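Local coordinates for putative curved DNA-binding protein (Chaetomium thermophilum var. thermophilum DSM 1495, PDB 4IPA) that probably acts in ribosome biogenesis as a methionine-aminopeptidase-like member of the peptidase M24 family, and may bind DNA, at residues A[33-38]-A[62-67]; A[199-204]-A[209-214]; A[289-294]-A[307-312]. All coordinates share one frame; numbering follows the deposited sequence.

Interaction 1: A[33-38]-A[62-67]; sequences AQISEK and KLMEEE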
ATOM      1  N   ALA A  33     -12.511   5.064  -1.469  1.00 18.18           N
ATOM      2  CA  ALA A  33     -11.841   4.468  -2.616  1.00 20.20           C
ATOM      3  C   ALA A  33     -11.956   5.336  -3.864  1.00 21.80           C
ATOM      4  O   ALA A  33     -10.986   5.532  -4.578  1.00 24.21           O
ATOM      5  CB  ALA A  33     -12.411   3.089  -2.895  1.00 19.11           C
ATOM      6  N   GLN A  34     -13.151   5.837  -4.133  1.00 21.46           N
ATOM      7  CA  GLN A  34     -13.354   6.674  -5.304  1.00 25.08           C
ATOM      8  C   GLN A  34     -12.489   7.923  -5.199  1.00 24.33           C
ATOM      9  O   GLN A  34     -11.892   8.348  -6.183  1.00 26.98           O
ATOM     10  CB  GLN A  34     -14.830   7.048  -5.462  1.00 24.43           C
ATOM     11  CG  GLN A  34     -15.719   5.905  -5.940  1.00 22.07           C
ATOM     12  CD  GLN A  34     -17.172   6.336  -6.102  1.00 28.48           C
ATOM     13  OE1 GLN A  34     -17.877   6.582  -5.120  1.00 25.76           O
ATOM     14  NE2 GLN A  34     -17.615   6.456  -7.346  1.00 29.54           N
ATOM     15  N   ILE A  35     -12.401   8.503  -4.007  1.00 22.95           N
ATOM     16  CA  ILE A  35     -11.525   9.651  -3.828  1.00 22.92           C
ATOM     17  C   ILE A  35     -10.067   9.252  -4.041  1.00 21.83           C
ATOM     18  O   ILE A  35      -9.339   9.938  -4.752  1.00 22.00           O
ATOM     19  CB  ILE A  35     -11.684  10.329  -2.444  1.00 24.61           C
ATOM     20  CG1 ILE A  35     -12.982  11.143  -2.382  1.00 25.88           C
ATOM     21  CG2 ILE A  35     -10.514  11.265  -2.185  1.00 19.04           C
ATOM     22  CD1 ILE A  35     -13.331  11.682  -0.988  1.00 26.59           C
ATOM     23  N   SER A  36      -9.641   8.144  -3.440  1.00 20.37           N
ATOM     24  CA  SER A  36      -8.231   7.746  -3.544  1.00 18.68           C
ATOM     25  C   SER A  36      -7.864   7.444  -4.983  1.00 18.69           C
ATOM     26  O   SER A  36      -6.803   7.827  -5.438  1.00 18.46           O
ATOM     27  CB  SER A  36      -7.918   6.526  -2.678  1.00 17.18           C
ATOM     28  OG  SER A  36      -8.465   6.664  -1.384  1.00 19.64           O
ATOM     29  N   GLU A  37      -8.744   6.759  -5.704  1.00 15.91           N
ATOM     30  CA  GLU A  37      -8.438   6.405  -7.083  1.00 21.50           C
ATOM     31  C   GLU A  37      -8.380   7.636  -7.982  1.00 18.00           C
ATOM     32  O   GLU A  37      -7.559   7.700  -8.894  1.00 17.15           O
ATOM     33  CB  GLU A  37      -9.422   5.363  -7.633  1.00 20.25           C
ATOM     34  CG  GLU A  37      -9.308   3.997  -6.944  1.00 21.55           C
ATOM     35  CD  GLU A  37     -10.301   2.974  -7.494  1.00 29.12           C
ATOM     36  OE1 GLU A  37     -11.189   3.367  -8.289  1.00 33.16           O
ATOM     37  OE2 GLU A  37     -10.196   1.774  -7.142  1.00 28.71           O
ATOM     38  N   LYS A  38      -9.239   8.612  -7.712  1.00 16.36           N
ATOM     39  CA  LYS A  38      -9.235   9.856  -8.483  1.00 18.42           C
ATOM     40  C   LYS A  38      -7.977  10.688  -8.201  1.00 22.45           C
ATOM     41  O   LYS A  38      -7.375  11.232  -9.125  1.00 24.42           O
ATOM     42  CB  LYS A  38     -10.501  10.675  -8.226  1.00 24.01           C
ATOM     43  CG  LYS A  38     -10.410  12.134  -8.688  1.00 34.43           C
ATOM     44  CD  LYS A  38     -11.792  12.770  -8.821  1.00 42.56           C
ATOM     45  CE  LYS A  38     -12.637  12.030  -9.874  1.00 50.96           C
ATOM     46  NZ  LYS A  38     -14.022  12.584 -10.067  1.00 57.29           N
ATOM     47  N   LYS A  62      -3.196  18.401  -1.538  1.00 28.80           N
ATOM     48  CA  LYS A  62      -4.127  19.454  -1.806  1.00 29.17           C
ATOM     49  C   LYS A  62      -5.366  18.935  -2.519  1.00 23.70           C
ATOM     50  O   LYS A  62      -6.440  19.210  -2.118  1.00 25.17           O
ATOM     51  CB  LYS A  62      -3.459  20.591  -2.556  1.00 29.12           C
ATOM     52  CG  LYS A  62      -4.392  21.499  -3.296  1.00 31.30           C
ATOM     53  CD  LYS A  62      -3.651  22.441  -4.199  1.00 42.88           C
ATOM     54  CE  LYS A  62      -4.207  23.828  -4.092  1.00 46.54           C
ATOM     55  NZ  LYS A  62      -4.280  24.405  -5.438  1.00 54.43           N
ATOM     56  N   LEU A  63      -5.186  18.183  -3.564  1.00 21.03           N
ATOM     57  CA  LEU A  63      -6.268  17.516  -4.216  1.00 22.84           C
ATOM     58  C   LEU A  63      -7.127  16.666  -3.318  1.00 23.07           C
ATOM     59  O   LEU A  63      -8.301  16.652  -3.473  1.00 24.54           O
ATOM     60  CB  LEU A  63      -5.733  16.655  -5.289  1.00 23.10           C
ATOM     61  CG  LEU A  63      -5.690  17.499  -6.492  1.00 35.31           C
ATOM     62  CD1 LEU A  63      -4.689  16.940  -7.457  1.00 37.74           C
ATOM     63  CD2 LEU A  63      -7.101  17.390  -7.001  1.00 30.27           C
ATOM     64  N   MET A  64      -6.508  15.949  -2.405  1.00 20.30           N
ATOM     65  CA  MET A  64      -7.187  15.095  -1.498  1.00 20.82           C
ATOM     66  C   MET A  64      -8.095  15.884  -0.603  1.00 24.15           C
ATOM     67  O   MET A  64      -9.206  15.519  -0.360  1.00 23.77           O
ATOM     68  CB  MET A  64      -6.194  14.348  -0.644  1.00 17.94           C
ATOM     69  CG  MET A  64      -6.782  13.418   0.373  1.00 20.98           C
ATOM     70  SD  MET A  64      -7.424  11.924  -0.362  1.00 24.87           S
ATOM     71  CE  MET A  64      -5.963  11.011  -0.571  1.00 18.72           C
ATOM     72  N   GLU A  65      -7.587  16.980  -0.114  1.00 23.80           N
ATOM     73  CA  GLU A  65      -8.428  17.813   0.734  1.00 26.20           C
ATOM     74  C   GLU A  65      -9.617  18.406  -0.029  1.00 27.35           C
ATOM     75  O   GLU A  65     -10.738  18.391   0.474  1.00 30.45           O
ATOM     76  CB  GLU A  65      -7.609  18.886   1.439  1.00 25.79           C
ATOM     77  CG  GLU A  65      -6.616  18.317   2.433  1.00 31.51           C
ATOM     78  CD  GLU A  65      -5.945  19.398   3.271  1.00 40.76           C
ATOM     79  OE1 GLU A  65      -6.245  20.595   3.067  1.00 44.02           O
ATOM     80  OE2 GLU A  65      -5.122  19.049   4.140  1.00 38.04           O
ATOM     81  N   GLU A  66      -9.386  18.899  -1.243  1.00 26.42           N
ATOM     82  CA  GLU A  66     -10.487  19.387  -2.075  1.00 32.19           C
ATOM     83  C   GLU A  66     -11.545  18.296  -2.265  1.00 31.83           C
ATOM     84  O   GLU A  66     -12.738  18.527  -2.041  1.00 31.99           O
ATOM     85  CB  GLU A  66      -9.990  19.859  -3.447  1.00 28.09           C
ATOM     86  CG  GLU A  66      -9.026  21.043  -3.416  1.00 36.49           C
ATOM     87  CD  GLU A  66      -8.294  21.248  -4.751  1.00 44.23           C
ATOM     88  OE1 GLU A  66      -8.680  20.612  -5.760  1.00 46.64           O
ATOM     89  OE2 GLU A  66      -7.328  22.043  -4.792  1.00 46.96           O
ATOM     90  N   GLU A  67     -11.106  17.110  -2.683  1.00 29.85           N
ATOM     91  CA  GLU A  67     -12.028  15.997  -2.907  1.00 28.04           C
ATOM     92  C   GLU A  67     -12.791  15.699  -1.633  1.00 29.80           C
ATOM     93  O   GLU A  67     -14.002  15.484  -1.664  1.00 32.80           O
ATOM     94  CB  GLU A  67     -11.296  14.743  -3.387  1.00 21.64           C
ATOM     95  CG  GLU A  67     -10.755  14.837  -4.796  1.00 30.07           C
ATOM     96  CD  GLU A  67     -11.841  15.187  -5.806  1.00 37.41           C
ATOM     97  OE1 GLU A  67     -12.990  14.718  -5.654  1.00 38.08           O
ATOM     98  OE2 GLU A  67     -11.550  15.946  -6.748  1.00 43.72           O
TER

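Interaction 2: A[199-204]-A[209-214]; sequences LLEKVA and CNIIES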
ATOM      1  N   LEU A 199       4.704 -19.758  -2.274  1.00 22.65           N
ATOM      2  CA  LEU A 199       4.012 -19.588  -3.551  1.00 23.48           C
ATOM      3  C   LEU A 199       4.333 -18.224  -4.206  1.00 25.77           C
ATOM      4  O   LEU A 199       4.713 -18.162  -5.380  1.00 22.66           O
ATOM      5  CB  LEU A 199       2.499 -19.783  -3.389  1.00 24.76           C
ATOM      6  CG  LEU A 199       2.005 -21.214  -3.115  1.00 34.31           C
ATOM      7  CD1 LEU A 199       0.574 -21.207  -2.597  1.00 30.60           C
ATOM      8  CD2 LEU A 199       2.121 -22.122  -4.341  1.00 28.98           C
ATOM      9  N   LEU A 200       4.209 -17.133  -3.453  1.00 21.19           N
ATOM     10  CA  LEU A 200       4.542 -15.830  -4.021  1.00 20.79           C
ATOM     11  C   LEU A 200       6.018 -15.752  -4.437  1.00 21.37           C
ATOM     12  O   LEU A 200       6.349 -15.110  -5.433  1.00 20.30           O
ATOM     13  CB  LEU A 200       4.176 -14.687  -3.066  1.00 21.75           C
ATOM     14  CG  LEU A 200       2.825 -14.033  -3.378  1.00 24.55           C
ATOM     15  CD1 LEU A 200       1.682 -15.074  -3.318  1.00 19.56           C
ATOM     16  CD2 LEU A 200       2.564 -12.868  -2.443  1.00 14.03           C
ATOM     17  N   GLU A 201       6.893 -16.412  -3.683  1.00 20.52           N
ATOM     18  CA  GLU A 201       8.309 -16.440  -4.038  1.00 25.68           C
ATOM     19  C   GLU A 201       8.497 -17.178  -5.345  1.00 21.34           C
ATOM     20  O   GLU A 201       9.336 -16.807  -6.162  1.00 22.38           O
ATOM     21  CB  GLU A 201       9.150 -17.105  -2.946  1.00 23.26           C
ATOM     22  CG  GLU A 201       9.369 -16.249  -1.725  1.00 27.92           C
ATOM     23  CD  GLU A 201      10.089 -17.000  -0.622  1.00 36.86           C
ATOM     24  OE1 GLU A 201      10.221 -18.235  -0.742  1.00 37.56           O
ATOM     25  OE2 GLU A 201      10.521 -16.359   0.365  1.00 44.41           O
ATOM     26  N   LYS A 202       7.709 -18.233  -5.520  1.00 21.93           N
ATOM     27  CA  LYS A 202       7.712 -19.022  -6.741  1.00 19.25           C
ATOM     28  C   LYS A 202       7.316 -18.123  -7.900  1.00 20.79           C
ATOM     29  O   LYS A 202       7.887 -18.210  -8.971  1.00 23.09           O
ATOM     30  CB  LYS A 202       6.685 -20.144  -6.606  1.00 25.04           C
ATOM     31  CG  LYS A 202       7.072 -21.526  -7.118  1.00 32.23           C
ATOM     32  CD  LYS A 202       6.256 -22.579  -6.330  1.00 37.30           C
ATOM     33  CE  LYS A 202       6.146 -23.918  -7.048  1.00 49.29           C
ATOM     34  NZ  LYS A 202       5.055 -24.795  -6.484  1.00 46.27           N
ATOM     35  N   VAL A 203       6.312 -17.272  -7.688  1.00 21.30           N
ATOM     36  CA  VAL A 203       5.828 -16.393  -8.749  1.00 23.87           C
ATOM     37  C   VAL A 203       6.913 -15.411  -9.190  1.00 23.53           C
ATOM     38  O   VAL A 203       7.161 -15.237 -10.384  1.00 21.52           O
ATOM     39  CB  VAL A 203       4.584 -15.603  -8.310  1.00 23.64           C
ATOM     40  CG1 VAL A 203       4.212 -14.584  -9.377  1.00 19.50           C
ATOM     41  CG2 VAL A 203       3.405 -16.557  -8.005  1.00 20.54           C
ATOM     42  N   ALA A 204       7.562 -14.775  -8.215  1.00 21.51           N
ATOM     43  CA  ALA A 204       8.641 -13.835  -8.503  1.00 24.94           C
ATOM     44  C   ALA A 204       9.806 -14.518  -9.220  1.00 22.25           C
ATOM     45  O   ALA A 204      10.411 -13.951 -10.133  1.00 22.84           O
ATOM     46  CB  ALA A 204       9.134 -13.169  -7.218  1.00 19.92           C
ATOM     47  N   CYS A 209      12.770 -12.441 -10.278  1.00 18.69           N
ATOM     48  CA  CYS A 209      12.688 -11.373  -9.290  1.00 19.79           C
ATOM     49  C   CYS A 209      12.511 -11.960  -7.900  1.00 21.40           C
ATOM     50  O   CYS A 209      12.326 -13.169  -7.753  1.00 16.82           O
ATOM     51  CB  CYS A 209      11.535 -10.448  -9.616  1.00 18.50           C
ATOM     52  SG  CYS A 209      11.848  -9.525 -11.101  1.00 23.02           S
ATOM     53  N   ASN A 210      12.582 -11.110  -6.881  1.00 17.38           N
ATOM     54  CA  ASN A 210      12.351 -11.579  -5.523  1.00 19.39           C
ATOM     55  C   ASN A 210      11.257 -10.783  -4.808  1.00 21.20           C
ATOM     56  O   ASN A 210      11.096  -9.574  -5.034  1.00 16.86           O
ATOM     57  CB  ASN A 210      13.647 -11.542  -4.719  1.00 20.57           C
ATOM     58  CG  ASN A 210      14.604 -12.639  -5.117  1.00 20.24           C
ATOM     59  OD1 ASN A 210      14.350 -13.804  -4.844  1.00 24.83           O
ATOM     60  ND2 ASN A 210      15.722 -12.271  -5.748  1.00 16.36           N
ATOM     61  N   ILE A 211      10.517 -11.460  -3.936  1.00 18.65           N
ATOM     62  CA  ILE A 211       9.522 -10.785  -3.107  1.00 16.50           C
ATOM     63  C   ILE A 211      10.251  -9.910  -2.107  1.00 17.35           C
ATOM     64  O   ILE A 211      11.240 -10.338  -1.512  1.00 18.24           O
ATOM     65  CB  ILE A 211       8.635 -11.798  -2.325  1.00 19.20           C
ATOM     66  CG1 ILE A 211       7.802 -12.640  -3.289  1.00 13.41           C
ATOM     67  CG2 ILE A 211       7.702 -11.065  -1.351  1.00 18.91           C
ATOM     68  CD1 ILE A 211       6.853 -11.830  -4.078  1.00 15.94           C
ATOM     69  N   ILE A 212       9.759  -8.695  -1.890  1.00 15.31           N
ATOM     70  CA  ILE A 212      10.342  -7.856  -0.848  1.00 17.18           C
ATOM     71  C   ILE A 212      10.064  -8.363   0.581  1.00 18.45           C
ATOM     72  O   ILE A 212       8.917  -8.460   1.033  1.00 15.77           O
ATOM     73  CB  ILE A 212       9.914  -6.405  -0.987  1.00 15.66           C
ATOM     74  CG1 ILE A 212      10.308  -5.871  -2.370  1.00 15.19           C
ATOM     75  CG2 ILE A 212      10.531  -5.574   0.122  1.00 13.25           C
ATOM     76  CD1 ILE A 212       9.664  -4.511  -2.668  1.00 17.48           C
ATOM     77  N   GLU A 213      11.133  -8.698   1.282  1.00 18.70           N
ATOM     78  CA  GLU A 213      11.034  -9.214   2.637  1.00 23.96           C
ATOM     79  C   GLU A 213      10.043  -8.456   3.528  1.00 21.33           C
ATOM     80  O   GLU A 213      10.111  -7.233   3.635  1.00 18.73           O
ATOM     81  CB  GLU A 213      12.405  -9.158   3.293  1.00 25.69           C
ATOM     82  CG  GLU A 213      13.225 -10.396   3.112  1.00 33.03           C
ATOM     83  CD  GLU A 213      14.297 -10.516   4.189  1.00 47.32           C
ATOM     84  OE1 GLU A 213      14.713  -9.463   4.752  1.00 45.00           O
ATOM     85  OE2 GLU A 213      14.708 -11.663   4.480  1.00 48.05           O
ATOM     86  N   SER A 214       9.131  -9.198   4.155  1.00 18.65           N
ATOM     87  CA  SER A 214       8.236  -8.667   5.177  1.00 19.86           C
ATOM     88  C   SER A 214       7.193  -7.706   4.639  1.00 20.21           C
ATOM     89  O   SER A 214       6.657  -6.890   5.389  1.00 20.58           O
ATOM     90  CB  SER A 214       9.019  -8.002   6.323  1.00 21.22           C
ATOM     91  OG  SER A 214       9.792  -8.958   7.038  1.00 31.40           O
TER

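Interaction 3: A[289-294]-A[307-312]; sequences RKIYSE and RQLEDE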
ATOM      1  N   ARG A 289       3.612  17.984  22.772  1.00 24.46           N
ATOM      2  CA  ARG A 289       2.172  17.945  23.007  1.00 27.04           C
ATOM      3  C   ARG A 289       1.444  18.714  21.923  1.00 23.60           C
ATOM      4  O   ARG A 289       0.334  18.359  21.515  1.00 21.66           O
ATOM      5  CB  ARG A 289       1.822  18.504  24.385  1.00 27.02           C
ATOM      6  CG  ARG A 289       2.430  17.706  25.525  1.00 31.06           C
ATOM      7  CD  ARG A 289       1.870  18.152  26.879  1.00 38.94           C
ATOM      8  NE  ARG A 289       2.291  19.505  27.234  1.00 41.62           N
ATOM      9  CZ  ARG A 289       3.414  19.790  27.886  1.00 42.96           C
ATOM     10  NH1 ARG A 289       4.231  18.811  28.262  1.00 38.09           N
ATOM     11  NH2 ARG A 289       3.718  21.050  28.169  1.00 39.70           N
ATOM     12  N   LYS A 290       2.084  19.775  21.457  1.00 23.55           N
ATOM     13  CA  LYS A 290       1.482  20.658  20.467  1.00 25.63           C
ATOM     14  C   LYS A 290       1.291  19.937  19.133  1.00 22.29           C
ATOM     15  O   LYS A 290       0.241  20.023  18.509  1.00 25.80           O
ATOM     16  CB  LYS A 290       2.356  21.903  20.280  1.00 24.88           C
ATOM     17  CG  LYS A 290       1.869  22.831  19.191  1.00 29.28           C
ATOM     18  CD  LYS A 290       2.735  24.085  19.100  1.00 35.82           C
ATOM     19  CE  LYS A 290       2.093  25.114  18.174  1.00 33.71           C
ATOM     20  NZ  LYS A 290       3.020  26.232  17.878  1.00 36.66           N
ATOM     21  N   ILE A 291       2.337  19.247  18.706  1.00 22.68           N
ATOM     22  CA  ILE A 291       2.340  18.485  17.469  1.00 23.16           C
ATOM     23  C   ILE A 291       1.409  17.279  17.638  1.00 24.36           C
ATOM     24  O   ILE A 291       0.677  16.904  16.723  1.00 22.04           O
ATOM     25  CB  ILE A 291       3.779  18.024  17.161  1.00 28.01           C
ATOM     26  CG1 ILE A 291       4.582  19.191  16.580  1.00 23.77           C
ATOM     27  CG2 ILE A 291       3.796  16.832  16.240  1.00 28.22           C
ATOM     28  CD1 ILE A 291       3.857  19.930  15.503  1.00 23.66           C
ATOM     29  N   TYR A 292       1.435  16.694  18.830  1.00 20.86           N
ATOM     30  CA  TYR A 292       0.596  15.552  19.131  1.00 22.79           C
ATOM     31  C   TYR A 292      -0.885  15.888  18.962  1.00 23.11           C
ATOM     32  O   TYR A 292      -1.642  15.128  18.352  1.00 20.73           O
ATOM     33  CB  TYR A 292       0.843  15.065  20.553  1.00 24.83           C
ATOM     34  CG  TYR A 292      -0.002  13.859  20.873  1.00 23.15           C
ATOM     35  CD1 TYR A 292      -1.296  14.002  21.352  1.00 20.91           C
ATOM     36  CD2 TYR A 292       0.487  12.580  20.656  1.00 22.51           C
ATOM     37  CE1 TYR A 292      -2.077  12.897  21.628  1.00 27.04           C
ATOM     38  CE2 TYR A 292      -0.281  11.465  20.931  1.00 26.28           C
ATOM     39  CZ  TYR A 292      -1.562  11.628  21.420  1.00 26.64           C
ATOM     40  OH  TYR A 292      -2.319  10.521  21.677  1.00 22.53           O
ATOM     41  N   SER A 293      -1.288  17.037  19.497  1.00 23.79           N
ATOM     42  CA  SER A 293      -2.678  17.472  19.401  1.00 26.65           C
ATOM     43  C   SER A 293      -3.046  17.870  17.992  1.00 19.30           C
ATOM     44  O   SER A 293      -4.123  17.541  17.525  1.00 20.75           O
ATOM     45  CB  SER A 293      -2.973  18.614  20.370  1.00 25.07           C
ATOM     46  OG  SER A 293      -2.871  18.125  21.691  1.00 35.39           O
ATOM     47  N   GLU A 294      -2.150  18.572  17.318  1.00 19.48           N
ATOM     48  CA  GLU A 294      -2.374  18.895  15.910  1.00 25.43           C
ATOM     49  C   GLU A 294      -2.674  17.625  15.099  1.00 21.80           C
ATOM     50  O   GLU A 294      -3.545  17.623  14.223  1.00 19.13           O
ATOM     51  CB  GLU A 294      -1.159  19.609  15.307  1.00 22.86           C
ATOM     52  CG  GLU A 294      -1.281  19.838  13.809  1.00 24.87           C
ATOM     53  CD  GLU A 294      -0.015  20.397  13.181  1.00 29.27           C
ATOM     54  OE1 GLU A 294       1.017  20.465  13.871  1.00 28.15           O
ATOM     55  OE2 GLU A 294      -0.048  20.770  11.990  1.00 31.38           O
ATOM     56  N   ARG A 307       5.681  16.723   6.549  1.00 16.00           N
ATOM     57  CA  ARG A 307       5.526  17.887   5.681  1.00 18.14           C
ATOM     58  C   ARG A 307       4.090  18.421   5.696  1.00 21.66           C
ATOM     59  O   ARG A 307       3.842  19.541   5.273  1.00 21.37           O
ATOM     60  CB  ARG A 307       5.948  17.586   4.238  1.00 15.39           C
ATOM     61  CG  ARG A 307       6.163  18.854   3.413  1.00 22.05           C
ATOM     62  CD  ARG A 307       5.420  18.842   2.071  1.00 20.77           C
ATOM     63  NE  ARG A 307       3.962  18.886   2.205  1.00 24.63           N
ATOM     64  CZ  ARG A 307       3.156  17.902   1.808  1.00 26.70           C
ATOM     65  NH1 ARG A 307       3.681  16.806   1.257  1.00 20.83           N
ATOM     66  NH2 ARG A 307       1.836  18.009   1.948  1.00 18.95           N
ATOM     67  N   GLN A 308       3.146  17.627   6.193  1.00 19.30           N
ATOM     68  CA  GLN A 308       1.753  18.050   6.182  1.00 22.19           C
ATOM     69  C   GLN A 308       1.434  18.970   7.339  1.00 21.24           C
ATOM     70  O   GLN A 308       0.427  19.674   7.306  1.00 23.69           O
ATOM     71  CB  GLN A 308       0.810  16.848   6.226  1.00 21.44           C
ATOM     72  CG  GLN A 308       0.619  16.161   4.888  1.00 20.58           C
ATOM     73  CD  GLN A 308      -0.141  14.852   5.024  1.00 21.76           C
ATOM     74  OE1 GLN A 308       0.313  13.926   5.704  1.00 18.55           O
ATOM     75  NE2 GLN A 308      -1.316  14.773   4.387  1.00 23.92           N
ATOM     76  N   LEU A 309       2.274  18.948   8.368  1.00 21.93           N
ATOM     77  CA  LEU A 309       2.002  19.734   9.573  1.00 25.36           C
ATOM     78  C   LEU A 309       2.138  21.227   9.284  1.00 26.07           C
ATOM     79  O   LEU A 309       2.715  21.607   8.270  1.00 25.31           O
ATOM     80  CB  LEU A 309       2.926  19.316  10.716  1.00 19.76           C
ATOM     81  CG  LEU A 309       2.733  17.872  11.177  1.00 26.36           C
ATOM     82  CD1 LEU A 309       3.587  17.572  12.405  1.00 27.40           C
ATOM     83  CD2 LEU A 309       1.282  17.626  11.482  1.00 24.35           C
ATOM     84  N   GLU A 310       1.609  22.061  10.176  1.00 27.43           N
ATOM     85  CA  GLU A 310       1.608  23.515   9.993  1.00 32.42           C
ATOM     86  C   GLU A 310       3.000  24.132   9.914  1.00 29.59           C
ATOM     87  O   GLU A 310       3.213  25.076   9.162  1.00 26.79           O
ATOM     88  CB  GLU A 310       0.826  24.210  11.117  1.00 35.10           C
ATOM     89  CG  GLU A 310      -0.669  23.939  11.126  1.00 40.05           C
ATOM     90  CD  GLU A 310      -1.383  24.617  12.293  1.00 55.28           C
ATOM     91  OE1 GLU A 310      -0.839  25.601  12.842  1.00 59.30           O
ATOM     92  OE2 GLU A 310      -2.488  24.162  12.670  1.00 54.53           O
ATOM     93  N   ASP A 311       3.934  23.614  10.708  1.00 28.40           N
ATOM     94  CA  ASP A 311       5.275  24.201  10.788  1.00 32.32           C
ATOM     95  C   ASP A 311       6.381  23.148  10.900  1.00 25.46           C
ATOM     96  O   ASP A 311       6.441  22.413  11.887  1.00 25.14           O
ATOM     97  CB  ASP A 311       5.371  25.168  11.979  1.00 30.68           C
ATOM     98  CG  ASP A 311       6.741  25.815  12.091  1.00 32.03           C
ATOM     99  OD1 ASP A 311       7.659  25.203  12.684  1.00 34.25           O
ATOM    100  OD2 ASP A 311       6.907  26.938  11.574  1.00 44.38           O
ATOM    101  N   GLU A 312       7.267  23.092   9.911  1.00 22.94           N
ATOM    102  CA  GLU A 312       8.278  22.032   9.883  1.00 26.76           C
ATOM    103  C   GLU A 312       9.222  22.075  11.074  1.00 27.90           C
ATOM    104  O   GLU A 312       9.611  21.028  11.603  1.00 29.50           O
ATOM    105  CB  GLU A 312       9.044  21.993   8.550  1.00 25.60           C
ATOM    106  CG  GLU A 312       8.136  21.734   7.359  1.00 26.38           C
ATOM    107  CD  GLU A 312       8.878  21.431   6.066  1.00 28.27           C
ATOM    108  OE1 GLU A 312      10.103  21.668   5.994  1.00 30.69           O
ATOM    109  OE2 GLU A 312       8.220  20.955   5.113  1.00 29.21           O
TER
HETATM  110  O   HOH W   1       3.303  21.958  13.036  1.00 26.78           O

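Interaction 1: A[33-38]-A[62-67]
Ile35 faces Glu67 across two helical segments that run nearly antiparallel, their axes 10.0 Å apart at closest approach and 147° apart in direction. Ile35 and Glu67 share most of the contact. With CG1 beside the backbone N (chi1 -75°), Ile35 CG2 stands anti to that N and points between two side chains of the other helix: it meets Met64 SD at 3.6 Å and Glu67 CB at 3.8 Å. Ile35 and Glu67 slide past each other in opposite directions, and Ile35 CD1 stops 3.9 Å from Glu67 O, over the helix backbone. Met64 reaches across because its chain leaves anti to N and then bends at chi2 (75°), which carries the sulfur crosswise to Ile35. This pairing is consistent with the pita-bread fold of the M24 family, in which helices pack on an antiparallel sheet: helices 23-46 and 53-69 lie side by side, and Ile35 and Met64 both rest on Ala122 of strand 115-124. At Ile35, an alanine would probably open a gap between Met64 SD and Glu67 CB and leave the sulfur without its partner on this side. Farther from the sheet, Lys38 lays its CD over one face of the Glu67 carboxylate, 3.9 Å from Glu67 CD. Its charged end is not in contact, with Lys38 NZ still 5.0 Å from Glu67 OE1; Glu67 OE2 instead forms a salt bridge with Lys70.

Interaction 2: A[199-204]-A[209-214]
Ala204 and Cys209 are joined by the one hydrogen bond between the segments, in which Cys209 N donates to Ala204 O at 2.8 Å with an N-H...O angle of 158°. The approach is fairly straight at the hydrogen, but the donor stands 45° out of the carbonyl plane, so the bond does not follow a lone pair. It ties the last turn of the helix to the start of the following strand across a short connection. Close by, the methyl of Ala204 lies 3.2 Å from Cys209 O, and the same methyl reaches Asn210 CA at 4.0 Å, a tight fit that follows from the short connection.

The apolar part centres on Ile211. Its CG1 stands anti to its own carbonyl carbon (chi1 -65°) and the chain folds again at chi2, so that the ethyl branch lies against the helix. There CG1 and CD1 both rest 3.6 Å from Leu200 O, a carbonyl already engaged by Ala204 N within the helix. Ile211 CD1 also sits between two beta carbons one turn apart, 4.0 Å from Leu200 CB and 4.1 Å from Ala204 CB. On the more exposed flank the aliphatic part of Glu201 brings CG to 4.2 Å from Ile211 CG1, while its carboxylate bonds to Ser234 through OE2.

Strand 210-220 pairs antiparallel with strand 250-258, where Asn210 meets Ser258 and Ile212 meets Gly256 through backbone bonds. Ile211 also touches Cys257 and Leu200 touches Val255 of that strand, so helix 193-205 packs on this sheet, with helices 148-167 and 379-386 meeting its other sides through Leu199 and Val203.

Interaction 3: A[289-294]-A[307-312]
The Glu294 carboxylate is packed on both faces: Leu309 CD2 lies over one, 3.5 Å from Glu294 CD, and Glu310 CG comes over the other at its OE2 end, 3.3 Å from Glu294 OE2. Each oxygen has a polar partner. Glu294 OE2 accepts from Glu310 N at 2.8 Å through its syn lone pair, with an N-H...O angle of 156°. A water donates to Glu294 OE1 at 2.9 Å and accepts from Asp311 N, so a single carboxylate holds two successive backbone N-H groups, one directly and one through water. The group reaches the loop because CG stands anti to the backbone N (chi1 174°) and the chain continues extended. Glu310 puts its own carboxylate near the same acid, OE2 to OE2 4.2 Å, a like-charge approach that the Glu310 N-H and the water probably offset in part. Beneath the polar grip, Leu309 CD1 meets Ile291 CD1 at 3.9 Å; Ile291 also touches Phe328, carrying the apolar layer onto strand 328-330.

Asp311 then caps helix 312-324, its OD1 accepting from Asp314 N, while Lys290 forms a salt bridge with Asp314. A helix carboxylate taking up the N-H groups of the N-cap residue and of the residue before it thus joins helix 286-299 to the start of the next helix, in a region consistent with the helical insert of type II methionine aminopeptidases and their PA2G4-like relatives.

The three contacts follow one another along the chain, each closing before the next opens. Interactions 1 and 2 lie on opposite sides of the chain's centre, their centres about 31 Å apart: the first on helices 23-46 and 53-69, the second where helix 193-205 turns into strand 210-220 of the five-stranded sheet. Interaction 3 is more peripheral, about 38 Å from interaction 2 between centres but only about 22 Å from interaction 1, with nearest atoms about 6 Å apart. Helix 53-69 links these neighbours, since Arg307 salt-bridges Asp61 and Gln308 touches it. The helical region is thereby docked beside helix 53-69 of what is probably a pita-bread body, on the side away from interaction 2.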